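Local atomic coordinates of putative phosphoglycolate phosphatase (Lactobacillus delbrueckii, PDB entry 2HI0), a protein that probably hydrolyses the phosphate ester of 2-phosphoglycolate, as a member of the haloacid dehalogenase (HAD) superfamily of phosphatases. Residues M2-T14 against L178-D190. Residues are numbered along the deposited sequence; the frame is centred on the assembly and turned at random.
Sequences MKYKAAIFDMDGT and LGVPRDKCVYIGD. With NA (sodium ion), chain C.
D10 and D190 meet at a sodium ion where two neighbouring parallel strands end. D10 OD2 lies 2.1 Å from the sodium and D190 OD1 2.3 Å, with the two carboxylate planes turned 32° apart; the backbone O of D12 and a water complete the observed ligands. The other oxygen of D190, OD2, accepts a hydrogen bond from the backbone N of F212. D10, D12 and T14 fit the DxDx(T/V) signature of HAD phosphatases, and the sodium probably occupies the magnesium site of that family.

Behind the site, strands 6-9 and 185-189 run parallel, their axes 4.7 Å apart at closest approach. I8 illustrates the parallel ladder: its N donates to V186 O and its O accepts from I188 N. The last rung, D10 N to I188 O at 2.9 Å, is nearly straight (173° at the hydrogen) and ties the backbone of the metal-binding aspartate to the neighbouring strand. At the other end K184 O accepts from both K5 N and A6 N, while the bend of K184 at chi2 (-71°) lets NZ donate a hydrogen bond to M2 O at 2.8 Å.

On one face of the sheet V186 CB stands over the centre of the Y4 ring, 3.5 Å from its centroid, and I188 CD1 lies over the face of the F9 ring in a second CH-pi contact. On the other face I8 CG2 packs on Y187 CD1 at 3.6 Å. The Y187 side chain crosses that of D10 at a slant, its OH 3.6 Å from D10 CB; that hydroxyl is hydrogen-bonded to V132 O and K165 NZ, and K165 also forms a salt bridge with D10 OD1.

This pair forms the middle of the Rossmann-like parallel sheet, between strands 128-133 and 204-208. Helix 115-124 packs on F9, and helix 192-200 touches Y187 and D10 from the I8 side.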
HETATM    1  N   MSE A   2      21.156 -17.390  -1.785  1.00 11.51           N
HETATM    2  CA  MSE A   2      20.012 -16.591  -2.233  1.00 12.12           C
HETATM    3  C   MSE A   2      20.166 -15.194  -1.727  1.00 11.95           C
HETATM    4  O   MSE A   2      20.447 -14.996  -0.542  1.00 11.02           O
HETATM    5  CB  MSE A   2      18.710 -17.180  -1.694  1.00 13.53           C
HETATM    6  CG  MSE A   2      18.496 -18.582  -2.211  1.00 20.87           C
HETATM    7 SE   MSE A   2      16.841 -19.296  -1.531  0.75 26.46          SE
HETATM    8  CE  MSE A   2      15.714 -17.965  -2.256  1.00 12.04           C
ATOM      9  N   LYS A   3      19.959 -14.211  -2.590  1.00  8.88           N
ATOM     10  CA  LYS A   3      20.009 -12.848  -2.136  1.00 10.49           C
ATOM     11  C   LYS A   3      18.938 -12.635  -1.051  1.00 11.39           C
ATOM     12  O   LYS A   3      19.235 -12.099   0.010  1.00 12.15           O
ATOM     13  CB  LYS A   3      19.867 -11.844  -3.290  1.00  9.96           C
ATOM     14  CG  LYS A   3      20.244 -10.445  -2.865  1.00 13.26           C
ATOM     15  CD  LYS A   3      20.230  -9.441  -3.985  1.00 13.05           C
ATOM     16  CE  LYS A   3      20.773  -8.120  -3.400  1.00 19.89           C
ATOM     17  NZ  LYS A   3      21.009  -7.070  -4.428  1.00 18.73           N
ATOM     18  N   TYR A   4      17.692 -13.046  -1.346  1.00 10.77           N
ATOM     19  CA  TYR A   4      16.586 -12.910  -0.437  1.00 11.04           C
ATOM     20  C   TYR A   4      15.828 -14.226  -0.421  1.00  8.38           C
ATOM     21  O   TYR A   4      15.466 -14.777  -1.471  1.00 10.11           O
ATOM     22  CB  TYR A   4      15.658 -11.753  -0.829  1.00  7.63           C
ATOM     23  CG  TYR A   4      16.340 -10.414  -0.912  1.00 11.15           C
ATOM     24  CD1 TYR A   4      16.941  -9.836   0.217  1.00  6.41           C
ATOM     25  CD2 TYR A   4      16.452  -9.739  -2.126  1.00  7.71           C
ATOM     26  CE1 TYR A   4      17.554  -8.585   0.130  1.00  7.68           C
ATOM     27  CE2 TYR A   4      17.106  -8.525  -2.211  1.00 10.02           C
ATOM     28  CZ  TYR A   4      17.664  -7.961  -1.085  1.00 11.89           C
ATOM     29  OH  TYR A   4      18.315  -6.732  -1.157  1.00 11.18           O
ATOM     30  N   LYS A   5      15.584 -14.736   0.787  1.00 11.83           N
ATOM     31  CA  LYS A   5      14.755 -15.918   0.989  1.00 11.59           C
ATOM     32  C   LYS A   5      13.256 -15.554   1.152  1.00  8.08           C
ATOM     33  O   LYS A   5      12.400 -16.422   1.077  1.00 10.33           O
ATOM     34  CB  LYS A   5      15.254 -16.676   2.223  1.00 12.97           C
ATOM     35  CG  LYS A   5      16.659 -17.212   2.052  1.00 18.92           C
ATOM     36  CD  LYS A   5      17.102 -17.927   3.318  1.00 23.66           C
ATOM     37  CE  LYS A   5      18.583 -18.276   3.338  1.00 29.45           C
ATOM     38  NZ  LYS A   5      18.949 -18.582   4.772  1.00 35.75           N
ATOM     39  N   ALA A   6      12.950 -14.279   1.387  1.00  7.77           N
ATOM     40  CA  ALA A   6      11.556 -13.820   1.505  1.00  9.57           C
ATOM     41  C   ALA A   6      11.386 -12.485   0.808  1.00 10.15           C
ATOM     42  O   ALA A   6      12.233 -11.622   0.934  1.00  7.93           O
ATOM     43  CB  ALA A   6      11.106 -13.726   2.970  1.00 11.27           C
ATOM     44  N   ALA A   7      10.275 -12.327   0.077  1.00  9.48           N
ATOM     45  CA  ALA A   7       9.923 -11.050  -0.596  1.00  9.78           C
ATOM     46  C   ALA A   7       8.557 -10.682  -0.062  1.00  9.55           C
ATOM     47  O   ALA A   7       7.615 -11.458  -0.165  1.00 10.45           O
ATOM     48  CB  ALA A   7       9.884 -11.193  -2.157  1.00 10.90           C
ATOM     49  N   ILE A   8       8.508  -9.511   0.563  1.00  7.01           N
ATOM     50  CA  ILE A   8       7.334  -8.990   1.259  1.00  9.77           C
ATOM     51  C   ILE A   8       6.865  -7.784   0.451  1.00 10.98           C
ATOM     52  O   ILE A   8       7.618  -6.804   0.299  1.00 10.21           O
ATOM     53  CB  ILE A   8       7.679  -8.585   2.691  1.00 11.82           C
ATOM     54  CG1 ILE A   8       8.323  -9.732   3.446  1.00  8.96           C
ATOM     55  CG2 ILE A   8       6.409  -8.136   3.426  1.00 10.39           C
ATOM     56  CD1 ILE A   8       8.880  -9.246   4.840  1.00 14.73           C
ATOM     57  N   PHE A   9       5.639  -7.870  -0.079  1.00 10.17           N
ATOM     58  CA  PHE A   9       5.092  -6.880  -0.997  1.00 10.21           C
ATOM     59  C   PHE A   9       3.991  -6.047  -0.325  1.00 10.84           C
ATOM     60  O   PHE A   9       3.119  -6.564   0.396  1.00 10.80           O
ATOM     61  CB  PHE A   9       4.417  -7.540  -2.195  1.00  9.74           C
ATOM     62  CG  PHE A   9       5.343  -8.355  -3.053  1.00  9.84           C
ATOM     63  CD1 PHE A   9       5.705  -9.633  -2.687  1.00 11.68           C
ATOM     64  CD2 PHE A   9       5.899  -7.809  -4.183  1.00  8.50           C
ATOM     65  CE1 PHE A   9       6.554 -10.371  -3.477  1.00  8.75           C
ATOM     66  CE2 PHE A   9       6.743  -8.578  -4.983  1.00 12.10           C
ATOM     67  CZ  PHE A   9       7.069  -9.832  -4.608  1.00 11.29           C
ATOM     68  N   ASP A  10       4.019  -4.763  -0.612  1.00 10.47           N
ATOM     69  CA  ASP A  10       2.800  -3.925  -0.457  1.00 10.61           C
ATOM     70  C   ASP A  10       1.776  -4.352  -1.543  1.00 10.93           C
ATOM     71  O   ASP A  10       2.114  -5.067  -2.498  1.00 11.66           O
ATOM     72  CB  ASP A  10       3.149  -2.457  -0.628  1.00 14.42           C
ATOM     73  CG  ASP A  10       2.007  -1.533  -0.236  1.00 17.59           C
ATOM     74  OD1 ASP A  10       1.188  -1.854   0.654  1.00 17.44           O
ATOM     75  OD2 ASP A  10       1.925  -0.475  -0.872  1.00 29.49           O
HETATM   76  N   MSE A  11       0.508  -3.998  -1.368  1.00  9.72           N
HETATM   77  CA  MSE A  11      -0.552  -4.382  -2.295  1.00 11.74           C
HETATM   78  C   MSE A  11      -0.847  -3.252  -3.298  1.00 11.85           C
HETATM   79  O   MSE A  11      -0.593  -3.431  -4.510  1.00 10.32           O
HETATM   80  CB  MSE A  11      -1.817  -4.793  -1.535  1.00 12.36           C
HETATM   81  CG  MSE A  11      -2.981  -5.050  -2.423  1.00 11.02           C
HETATM   82 SE   MSE A  11      -4.352  -6.037  -1.523  0.75 12.11          SE
HETATM   83  CE  MSE A  11      -3.773  -7.879  -1.679  1.00 17.36           C
ATOM     84  N   ASP A  12      -1.372  -2.122  -2.793  1.00 11.11           N
ATOM     85  CA  ASP A  12      -1.802  -0.999  -3.643  1.00 12.49           C
ATOM     86  C   ASP A  12      -0.656  -0.437  -4.453  1.00 10.91           C
ATOM     87  O   ASP A  12       0.387  -0.131  -3.884  1.00 12.67           O
ATOM     88  CB  ASP A  12      -2.384   0.150  -2.812  1.00 13.73           C
ATOM     89  CG  ASP A  12      -3.692  -0.167  -2.193  1.00 20.04           C
ATOM     90  OD1 ASP A  12      -4.673  -0.403  -2.892  1.00 16.92           O
ATOM     91  OD2 ASP A  12      -3.756  -0.126  -0.941  1.00 25.65           O
ATOM     92  N   GLY A  13      -0.799  -0.365  -5.774  1.00 11.09           N
ATOM     93  CA  GLY A  13       0.247   0.268  -6.594  1.00 11.38           C
ATOM     94  C   GLY A  13       1.476  -0.583  -6.819  1.00 11.36           C
ATOM     95  O   GLY A  13       2.431  -0.156  -7.456  1.00 12.85           O
ATOM     96  N   THR A  14       1.472  -1.800  -6.289  1.00 10.90           N
ATOM     97  CA  THR A  14       2.637  -2.645  -6.279  1.00 10.48           C
ATOM     98  C   THR A  14       2.266  -3.952  -6.950  1.00 10.60           C
ATOM     99  O   THR A  14       2.747  -4.259  -8.036  1.00 13.58           O
ATOM    100  CB  THR A  14       3.204  -2.849  -4.847  1.00  9.47           C
ATOM    101  OG1 THR A  14       3.472  -1.549  -4.264  1.00 12.56           O
ATOM    102  CG2 THR A  14       4.442  -3.638  -4.886  1.00  8.96           C
ATOM    103  N   LEU A 178       7.218 -16.365   8.639  1.00  8.97           N
ATOM    104  CA  LEU A 178       8.080 -16.866   7.565  1.00  8.29           C
ATOM    105  C   LEU A 178       9.311 -17.534   8.152  1.00 10.03           C
ATOM    106  O   LEU A 178       9.852 -18.447   7.552  1.00 11.79           O
ATOM    107  CB  LEU A 178       8.549 -15.778   6.583  1.00  9.15           C
ATOM    108  CG  LEU A 178       7.428 -15.151   5.759  1.00 10.73           C
ATOM    109  CD1 LEU A 178       7.969 -14.220   4.648  1.00 14.25           C
ATOM    110  CD2 LEU A 178       6.488 -16.152   5.152  1.00 12.54           C
ATOM    111  N   GLY A 179       9.797 -17.063   9.293  1.00  8.46           N
ATOM    112  CA  GLY A 179      10.984 -17.659   9.900  1.00 11.01           C
ATOM    113  C   GLY A 179      12.317 -17.333   9.214  1.00 13.22           C
ATOM    114  O   GLY A 179      13.314 -18.024   9.430  1.00 13.61           O
ATOM    115  N   VAL A 180      12.333 -16.255   8.421  1.00 12.30           N
ATOM    116  CA  VAL A 180      13.517 -15.835   7.662  1.00 14.56           C
ATOM    117  C   VAL A 180      14.185 -14.665   8.374  1.00 10.84           C
ATOM    118  O   VAL A 180      13.500 -13.744   8.843  1.00 13.58           O
ATOM    119  CB  VAL A 180      13.111 -15.442   6.190  1.00 14.41           C
ATOM    120  CG1 VAL A 180      14.301 -14.980   5.420  1.00 14.87           C
ATOM    121  CG2 VAL A 180      12.476 -16.619   5.526  1.00 18.78           C
ATOM    122  N   PRO A 181      15.535 -14.696   8.492  1.00 11.57           N
ATOM    123  CA  PRO A 181      16.225 -13.570   9.092  1.00 15.09           C
ATOM    124  C   PRO A 181      15.972 -12.286   8.299  1.00 14.82           C
ATOM    125  O   PRO A 181      15.844 -12.312   7.057  1.00 11.73           O
ATOM    126  CB  PRO A 181      17.709 -13.981   9.030  1.00 15.51           C
ATOM    127  CG  PRO A 181      17.686 -15.478   8.941  1.00 18.81           C
ATOM    128  CD  PRO A 181      16.457 -15.780   8.115  1.00 12.59           C
ATOM    129  N   ARG A 182      15.871 -11.174   9.008  1.00 15.28           N
ATOM    130  CA  ARG A 182      15.582  -9.884   8.364  1.00 14.15           C
ATOM    131  C   ARG A 182      16.599  -9.477   7.263  1.00 13.78           C
ATOM    132  O   ARG A 182      16.238  -8.760   6.281  1.00 15.78           O
ATOM    133  CB  ARG A 182      15.468  -8.788   9.406  1.00 14.68           C
ATOM    134  CG  ARG A 182      14.267  -8.970  10.300  1.00 13.29           C
ATOM    135  CD  ARG A 182      14.313  -8.113  11.585  1.00 15.23           C
ATOM    136  NE  ARG A 182      13.194  -8.488  12.470  1.00 14.63           N
ATOM    137  CZ  ARG A 182      12.004  -7.913  12.423  1.00 14.54           C
ATOM    138  NH1 ARG A 182      11.764  -6.949  11.540  1.00 15.60           N
ATOM    139  NH2 ARG A 182      11.033  -8.319  13.220  1.00 13.63           N
ATOM    140  N   ASP A 183      17.833  -9.939   7.390  1.00 15.67           N
ATOM    141  CA  ASP A 183      18.857  -9.607   6.392  1.00 17.66           C
ATOM    142  C   ASP A 183      18.681 -10.416   5.082  1.00 16.49           C
ATOM    143  O   ASP A 183      19.359 -10.142   4.090  1.00 16.67           O
ATOM    144  CB  ASP A 183      20.264  -9.816   6.993  1.00 20.53           C
ATOM    145  CG  ASP A 183      20.498 -11.249   7.429  1.00 18.66           C
ATOM    146  OD1 ASP A 183      20.004 -11.629   8.518  1.00 38.13           O
ATOM    147  OD2 ASP A 183      21.164 -12.001   6.678  1.00 33.46           O
ATOM    148  N   LYS A 184      17.794 -11.424   5.108  1.00 13.99           N
ATOM    149  CA  LYS A 184      17.433 -12.217   3.931  1.00 12.67           C
ATOM    150  C   LYS A 184      16.015 -11.903   3.472  1.00 11.09           C
ATOM    151  O   LYS A 184      15.431 -12.678   2.704  1.00 10.60           O
ATOM    152  CB  LYS A 184      17.584 -13.740   4.214  1.00 13.90           C
ATOM    153  CG  LYS A 184      19.066 -14.244   4.322  1.00 14.79           C
ATOM    154  CD  LYS A 184      19.783 -14.240   2.935  1.00 16.08           C
ATOM    155  CE  LYS A 184      21.122 -14.946   2.968  1.00 17.77           C
ATOM    156  NZ  LYS A 184      21.981 -14.644   1.760  1.00 15.12           N
ATOM    157  N   CYS A 185      15.455 -10.799   3.969  1.00 10.15           N
ATOM    158  CA  CYS A 185      14.143 -10.310   3.520  1.00  8.73           C
ATOM    159  C   CYS A 185      14.300  -9.042   2.662  1.00 10.37           C
ATOM    160  O   CYS A 185      15.221  -8.259   2.866  1.00  8.78           O
ATOM    161  CB  CYS A 185      13.251  -9.961   4.721  1.00  8.27           C
ATOM    162  SG  CYS A 185      12.767 -11.322   5.712  1.00 13.03           S
ATOM    163  N   VAL A 186      13.403  -8.847   1.694  1.00  9.64           N
ATOM    164  CA  VAL A 186      13.312  -7.567   1.002  1.00  8.75           C
ATOM    165  C   VAL A 186      11.829  -7.127   0.973  1.00 10.06           C
ATOM    166  O   VAL A 186      10.928  -7.950   0.892  1.00  9.58           O
ATOM    167  CB  VAL A 186      13.946  -7.640  -0.425  1.00 10.16           C
ATOM    168  CG1 VAL A 186      13.193  -8.633  -1.312  1.00  7.54           C
ATOM    169  CG2 VAL A 186      14.019  -6.256  -1.095  1.00  7.63           C
ATOM    170  N   TYR A 187      11.617  -5.834   1.126  1.00  9.29           N
ATOM    171  CA  TYR A 187      10.277  -5.266   1.086  1.00  9.05           C
ATOM    172  C   TYR A 187      10.153  -4.537  -0.245  1.00  8.92           C
ATOM    173  O   TYR A 187      11.066  -3.835  -0.662  1.00 10.54           O
ATOM    174  CB  TYR A 187      10.049  -4.298   2.261  1.00 11.31           C
ATOM    175  CG  TYR A 187       8.581  -3.999   2.454  1.00 11.11           C
ATOM    176  CD1 TYR A 187       7.738  -4.805   3.224  1.00 19.85           C
ATOM    177  CD2 TYR A 187       8.007  -2.971   1.733  1.00 15.81           C
ATOM    178  CE1 TYR A 187       6.358  -4.540   3.298  1.00 19.19           C
ATOM    179  CE2 TYR A 187       6.646  -2.702   1.817  1.00 19.26           C
ATOM    180  CZ  TYR A 187       5.835  -3.488   2.596  1.00 17.79           C
ATOM    181  OH  TYR A 187       4.469  -3.204   2.628  1.00 18.07           O
ATOM    182  N   ILE A 188       9.014  -4.675  -0.896  1.00  9.37           N
ATOM    183  CA  ILE A 188       8.788  -4.131  -2.254  1.00  9.23           C
ATOM    184  C   ILE A 188       7.558  -3.241  -2.183  1.00 11.32           C
ATOM    185  O   ILE A 188       6.495  -3.673  -1.763  1.00 10.05           O
ATOM    186  CB  ILE A 188       8.549  -5.214  -3.271  1.00 10.72           C
ATOM    187  CG1 ILE A 188       9.716  -6.231  -3.311  1.00  9.75           C
ATOM    188  CG2 ILE A 188       8.250  -4.578  -4.660  1.00 10.60           C
ATOM    189  CD1 ILE A 188       9.357  -7.529  -2.629  1.00 12.78           C
ATOM    190  N   GLY A 189       7.690  -1.990  -2.604  1.00  9.26           N
ATOM    191  CA  GLY A 189       6.503  -1.111  -2.591  1.00 11.19           C
ATOM    192  C   GLY A 189       6.653   0.134  -3.459  1.00 10.43           C
ATOM    193  O   GLY A 189       7.705   0.349  -4.053  1.00 10.62           O
ATOM    194  N   ASP A 190       5.591   0.937  -3.540  1.00 12.57           N
ATOM    195  CA  ASP A 190       5.555   2.071  -4.448  1.00 10.19           C
ATOM    196  C   ASP A 190       5.593   3.453  -3.768  1.00 11.20           C
ATOM    197  O   ASP A 190       5.449   4.458  -4.449  1.00 11.62           O
ATOM    198  CB  ASP A 190       4.268   1.990  -5.282  1.00 12.25           C
ATOM    199  CG  ASP A 190       3.004   2.136  -4.415  1.00 14.49           C
ATOM    200  OD1 ASP A 190       3.010   1.620  -3.273  1.00 15.43           O
ATOM    201  OD2 ASP A 190       1.999   2.766  -4.828  1.00 12.54           O
TER
HETATM  202 NA    NA C 240       1.163   1.181  -1.906  1.00 35.31          NA
HETATM  203  O   HOH W   1      20.928 -10.339   1.154  1.00 23.07           O
HETATM  204  O   HOH W   2       2.612   2.493  -0.055  1.00 22.48           O